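Alcohol oxidase (Myceliophthora thermophila, PDB 6F74) is a VAO-type flavoprotein that binds FAD and probably uses it to oxidise its substrate at the expense of molecular oxygen. Local coordinates at residues A263-A268 against R285-G290; E550-F555 against G583-I588. One frame throughout, in Å; residues are numbered along the deposited sequence.

Interaction 1 (A263-A268 against R285-G290); sequences AQIMLA and RAIRGG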
loop_
_atom_site.group_PDB
_atom_site.type_symbol
_atom_site.label_atom_id
_atom_site.label_comp_id
_atom_site.label_asym_id
_atom_site.label_seq_id
_atom_site.Cartn_x
_atom_site.Cartn_y
_atom_site.Cartn_z
ATOM N N ALA A 263 5.042 10.766 16.557
ATOM C CA ALA A 263 3.803 11.204 15.929
ATOM C C ALA A 263 2.967 12.029 16.920
ATOM O O ALA A 263 3.081 11.859 18.127
ATOM C CB ALA A 263 3.005 9.993 15.438
ATOM N N GLN A 264 2.123 12.897 16.379
ATOM C CA GLN A 264 1.022 13.477 17.116
ATOM C C GLN A 264 -0.214 12.748 16.615
ATOM O O GLN A 264 -0.381 12.564 15.411
ATOM C CB GLN A 264 0.899 14.968 16.838
ATOM C CG GLN A 264 2.050 15.844 17.348
ATOM C CD GLN A 264 2.163 15.819 18.840
ATOM O OE1 GLN A 264 1.203 16.076 19.551
ATOM N NE2 GLN A 264 3.341 15.508 19.333
ATOM N N ILE A 265 -1.040 12.307 17.567
ATOM C CA ILE A 265 -2.185 11.474 17.294
ATOM C C ILE A 265 -3.358 11.924 18.146
ATOM O O ILE A 265 -3.201 12.095 19.365
ATOM C CB ILE A 265 -1.899 9.993 17.612
ATOM C CG1 ILE A 265 -0.704 9.487 16.788
ATOM C CG2 ILE A 265 -3.118 9.144 17.284
ATOM C CD1 ILE A 265 -0.262 8.076 17.103
ATOM N N MET A 266 -4.514 12.102 17.504
ATOM C CA MET A 266 -5.773 12.369 18.194
ATOM C C MET A 266 -6.464 11.032 18.466
ATOM O O MET A 266 -6.797 10.272 17.544
ATOM C CB MET A 266 -6.666 13.294 17.373
ATOM C CG MET A 266 -8.010 13.613 18.041
ATOM S SD MET A 266 -9.083 14.800 17.150
ATOM C CE MET A 266 -7.927 16.116 16.827
ATOM N N LEU A 267 -6.665 10.745 19.744
ATOM C CA LEU A 267 -7.267 9.483 20.148
ATOM C C LEU A 267 -8.773 9.552 19.957
ATOM O O LEU A 267 -9.315 10.641 19.748
ATOM C CB LEU A 267 -6.909 9.160 21.608
ATOM C CG LEU A 267 -5.425 9.137 21.994
ATOM C CD1 LEU A 267 -5.248 8.819 23.470
ATOM C CD2 LEU A 267 -4.647 8.142 21.160
ATOM N N ALA A 268 -9.448 8.399 20.020
ATOM C CA ALA A 268 -10.916 8.335 19.936
ATOM C C ALA A 268 -11.612 9.240 20.957
ATOM O O ALA A 268 -12.685 9.786 20.683
ATOM C CB ALA A 268 -11.371 6.896 20.132
ATOM N N ARG A 285 4.640 1.902 19.008
ATOM C CA ARG A 285 4.949 0.606 18.450
ATOM C C ARG A 285 3.821 0.102 17.550
ATOM O O ARG A 285 4.078 -0.367 16.451
ATOM C CB ARG A 285 5.247 -0.413 19.555
ATOM C CG ARG A 285 5.642 -1.787 18.992
ATOM C CD ARG A 285 5.976 -2.847 20.043
ATOM N NE ARG A 285 4.980 -2.946 21.129
ATOM C CZ ARG A 285 5.197 -2.696 22.420
ATOM N NH1 ARG A 285 6.397 -2.260 22.836
ATOM N NH2 ARG A 285 4.178 -2.783 23.278
ATOM N N ALA A 286 2.589 0.210 18.017
ATOM C CA ALA A 286 1.416 -0.222 17.237
ATOM C C ALA A 286 1.318 0.440 15.852
ATOM O O ALA A 286 1.078 -0.237 14.843
ATOM C CB ALA A 286 0.155 0.044 18.028
ATOM N N ILE A 287 1.506 1.753 15.798
ATOM C CA ILE A 287 1.433 2.459 14.495
ATOM C C ILE A 287 2.617 2.197 13.573
ATOM O O ILE A 287 2.543 2.512 12.388
ATOM C CB ILE A 287 1.213 3.979 14.627
ATOM C CG1 ILE A 287 2.377 4.682 15.341
ATOM C CG2 ILE A 287 -0.082 4.248 15.369
ATOM C CD1 ILE A 287 2.474 6.167 14.980
ATOM N N ARG A 288 3.708 1.655 14.121
ATOM C CA ARG A 288 4.893 1.300 13.344
ATOM C C ARG A 288 4.904 -0.188 13.008
ATOM O O ARG A 288 5.797 -0.926 13.420
ATOM C CB ARG A 288 6.147 1.695 14.133
ATOM C CG ARG A 288 6.374 3.199 14.214
ATOM C CD ARG A 288 7.610 3.548 15.019
ATOM N NE ARG A 288 8.802 2.814 14.553
ATOM C CZ ARG A 288 9.884 2.544 15.285
ATOM N NH1 ARG A 288 9.986 2.946 16.545
ATOM N NH2 ARG A 288 10.890 1.848 14.762
ATOM N N GLY A 289 3.915 -0.628 12.237
ATOM C CA GLY A 289 3.805 -2.030 11.791
ATOM C C GLY A 289 2.494 -2.743 12.103
ATOM O O GLY A 289 2.224 -3.815 11.546
ATOM N N GLY A 290 1.668 -2.168 12.972
ATOM C CA GLY A 290 0.401 -2.778 13.364
ATOM C C GLY A 290 -0.812 -2.288 12.628
ATOM O O GLY A 290 -1.920 -2.530 13.068
#

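Interaction 2 (E550-F555 against G583-I588); sequences EYIDAF and GAEDFI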
loop_
_atom_site.group_PDB
_atom_site.type_symbol
_atom_site.label_atom_id
_atom_site.label_comp_id
_atom_site.label_asym_id
_atom_site.label_seq_id
_atom_site.Cartn_x
_atom_site.Cartn_y
_atom_site.Cartn_z
ATOM N N GLU A 550 -6.512 -16.688 7.225
ATOM C CA GLU A 550 -5.408 -16.573 8.173
ATOM C C GLU A 550 -4.713 -15.230 8.117
ATOM O O GLU A 550 -3.544 -15.140 8.508
ATOM C CB GLU A 550 -4.404 -17.692 7.907
ATOM C CG GLU A 550 -4.979 -19.101 7.965
ATOM C CD GLU A 550 -5.548 -19.476 9.308
ATOM O OE1 GLU A 550 -5.115 -18.890 10.346
ATOM O OE2 GLU A 550 -6.467 -20.353 9.323
ATOM N N TYR A 551 -5.410 -14.194 7.642
ATOM C CA TYR A 551 -4.815 -12.856 7.468
ATOM C C TYR A 551 -4.190 -12.293 8.716
ATOM O O TYR A 551 -3.248 -11.553 8.606
ATOM C CB TYR A 551 -5.807 -11.813 6.915
ATOM C CG TYR A 551 -6.757 -11.232 7.945
ATOM C CD1 TYR A 551 -6.384 -10.131 8.761
ATOM C CD2 TYR A 551 -8.015 -11.769 8.124
ATOM C CE1 TYR A 551 -7.258 -9.615 9.727
ATOM C CE2 TYR A 551 -8.904 -11.246 9.072
ATOM C CZ TYR A 551 -8.520 -10.193 9.877
ATOM O OH TYR A 551 -9.384 -9.725 10.830
ATOM N N ILE A 552 -4.714 -12.611 9.902
ATOM C CA ILE A 552 -4.166 -12.046 11.155
ATOM C C ILE A 552 -2.685 -12.440 11.271
ATOM O O ILE A 552 -1.784 -11.600 11.507
ATOM C CB ILE A 552 -4.989 -12.512 12.399
ATOM C CG1 ILE A 552 -6.290 -11.729 12.460
ATOM C CG2 ILE A 552 -4.184 -12.358 13.699
ATOM C CD1 ILE A 552 -7.314 -12.122 13.533
ATOM N N ASP A 553 -2.466 -13.728 11.113
ATOM C CA ASP A 553 -1.123 -14.329 11.105
ATOM C C ASP A 553 -0.226 -13.730 10.035
ATOM O O ASP A 553 0.904 -13.285 10.303
ATOM C CB ASP A 553 -1.254 -15.835 10.841
ATOM C CG ASP A 553 -0.407 -16.647 11.726
ATOM O OD1 ASP A 553 0.832 -16.548 11.653
ATOM O OD2 ASP A 553 -0.997 -17.409 12.507
ATOM N N ALA A 554 -0.749 -13.707 8.814
ATOM C CA ALA A 554 -0.035 -13.172 7.651
ATOM C C ALA A 554 0.382 -11.718 7.880
ATOM O O ALA A 554 1.545 -11.376 7.726
ATOM C CB ALA A 554 -0.909 -13.274 6.422
ATOM N N PHE A 555 -0.569 -10.904 8.290
ATOM C CA PHE A 555 -0.390 -9.465 8.333
ATOM C C PHE A 555 0.451 -8.996 9.524
ATOM O O PHE A 555 1.321 -8.154 9.379
ATOM C CB PHE A 555 -1.781 -8.779 8.352
ATOM C CG PHE A 555 -2.488 -8.730 7.009
ATOM C CD1 PHE A 555 -2.116 -9.538 5.912
ATOM C CD2 PHE A 555 -3.568 -7.850 6.837
ATOM C CE1 PHE A 555 -2.808 -9.459 4.706
ATOM C CE2 PHE A 555 -4.243 -7.767 5.633
ATOM C CZ PHE A 555 -3.866 -8.586 4.562
ATOM N N GLY A 583 -7.989 -6.003 15.600
ATOM C CA GLY A 583 -9.241 -5.975 16.357
ATOM C C GLY A 583 -10.523 -6.065 15.564
ATOM O O GLY A 583 -11.579 -6.141 16.167
ATOM N N ALA A 584 -10.429 -6.089 14.229
ATOM C CA ALA A 584 -11.605 -6.051 13.360
ATOM C C ALA A 584 -12.495 -7.276 13.482
ATOM O O ALA A 584 -13.682 -7.207 13.185
ATOM C CB ALA A 584 -11.172 -5.852 11.902
ATOM N N GLU A 585 -11.924 -8.384 13.941
ATOM C CA GLU A 585 -12.673 -9.612 14.190
ATOM C C GLU A 585 -13.722 -9.516 15.295
ATOM O O GLU A 585 -14.549 -10.431 15.439
ATOM C CB GLU A 585 -11.709 -10.776 14.504
ATOM C CG GLU A 585 -10.947 -10.677 15.830
ATOM C CD GLU A 585 -9.632 -9.920 15.758
ATOM O OE1 GLU A 585 -9.396 -9.063 14.828
ATOM O OE2 GLU A 585 -8.822 -10.198 16.675
ATOM N N ASP A 586 -13.683 -8.459 16.113
ATOM C CA ASP A 586 -14.727 -8.244 17.099
ATOM C C ASP A 586 -15.972 -7.599 16.523
ATOM O O ASP A 586 -16.979 -7.442 17.252
ATOM C CB ASP A 586 -14.197 -7.432 18.289
ATOM C CG ASP A 586 -13.287 -8.246 19.163
ATOM O OD1 ASP A 586 -13.321 -9.497 19.056
ATOM O OD2 ASP A 586 -12.499 -7.648 19.919
ATOM N N PHE A 587 -15.925 -7.236 15.241
ATOM C CA PHE A 587 -17.054 -6.676 14.509
ATOM C C PHE A 587 -17.407 -7.495 13.264
ATOM O O PHE A 587 -16.609 -8.314 12.781
ATOM C CB PHE A 587 -16.728 -5.260 14.087
ATOM C CG PHE A 587 -16.875 -4.247 15.178
ATOM C CD1 PHE A 587 -16.013 -4.183 16.221
ATOM C CD2 PHE A 587 -17.906 -3.310 15.124
ATOM C CE1 PHE A 587 -16.173 -3.219 17.208
ATOM C CE2 PHE A 587 -18.062 -2.344 16.082
ATOM C CZ PHE A 587 -17.217 -2.300 17.113
ATOM N N ILE A 588 -18.608 -7.247 12.747
ATOM C CA ILE A 588 -19.052 -7.758 11.461
ATOM C C ILE A 588 -19.326 -6.571 10.551
ATOM O O ILE A 588 -20.201 -5.751 10.844
ATOM C CB ILE A 588 -20.329 -8.626 11.596
ATOM C CG1 ILE A 588 -20.072 -9.793 12.547
ATOM C CG2 ILE A 588 -20.779 -9.164 10.216
ATOM C CD1 ILE A 588 -21.330 -10.547 12.951
#

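Interaction 1 (A263-A268 against R285-G290)
Ile287, in the last turn of helix 281-287, reaches the strand with one methyl group, CD1, which lies 3.9 Å from Ala263 CB and 4.0 Å from Ile265 CD1. Ala263 and Ile265, two apart on the strand, present their side chains to the same side. The isoleucines meet tip to tip, methyl against methyl; Ala263 offers its single CB to the same methyl. Reach comes from both partners: with Ile287 CG1 between its backbone N and carbonyl carbon (chi1 63°), a near-extended chi2 of 156° carries CD1 out to the strand, matching the extended chi2 of Ile265 (175°). The backbones stay well apart, with Ala263 CA and Ile287 CA separated by 9.2 Å. All three residues are buried, and no hydrogen bond crosses the contact. Beyond Ile287 the chain turns, and Gly290 N bonds Ala286 O at 2.8 Å. Strand 260-266 is held between strands 272-276 and 296-306; Ile287 also touches Gln300 on the latter, and Ile265 touches Ala275 on the former. Between these two segments, one aliphatic side chain near the helix end packs on the antiparallel sheet, part of the FAD-binding fold of VAO-type flavoproteins.

Interaction 2 (E550-F555 against G583-I588)
Ile552 CD1 sits against the carboxylate of Glu585, 3.9 Å from Glu585 CD, and the two side chains cross at about a right angle. This is the tighter part of a thin contact, although both residues keep some solvent exposure: the methyl lies almost equally near the carbon and both oxygens, so an aliphatic end lies over the polar group without bonding to it. A kink at chi2 of Glu585 (-88°) turns the carboxylate so that one face lies under Ile552 CD1. Its OE2 is already engaged by the hydroxyl of Tyr560, which also receives the N-H of Gly583. Tyr551, itself partly exposed, makes the looser part, its hydroxyl having only long approaches. Its OH is 4.1 Å from Glu585 OE1, too far for a hydrogen bond, with ring and carboxylate planes 77° apart, and 4.4 Å from CB of the buried Ala584. One face of this ring is covered near its rim by Ile552 CG1, so the two helix side chains also pack on each other. Side chains of the first turn of helix 551-556 thus meet the 3-10 turn 584-586, with no bond crossing, in the C-terminal region that includes the berberine-like segment of this oxidase family.

Interaction 1 closes before interaction 2 opens along the chain, and their centres lie 18 Å apart; the nearest atoms come to about 5 Å without touching. Neither of the side chains nearest the bound FAD touches it. In interaction 1 the side chain of Ile265 is about 7 Å from the cofactor and about 4 Å from that of Val297, an FAD-binding residue. Interaction 2 is farther: the side chain of Ala584 is about 10 Å from FAD and about 8 Å from that of Arg164, another FAD-binding residue. The contacts differ in character, one buried and wholly aliphatic within the FAD-binding fold, the other partly exposed and mixed in polarity in the C-terminal region.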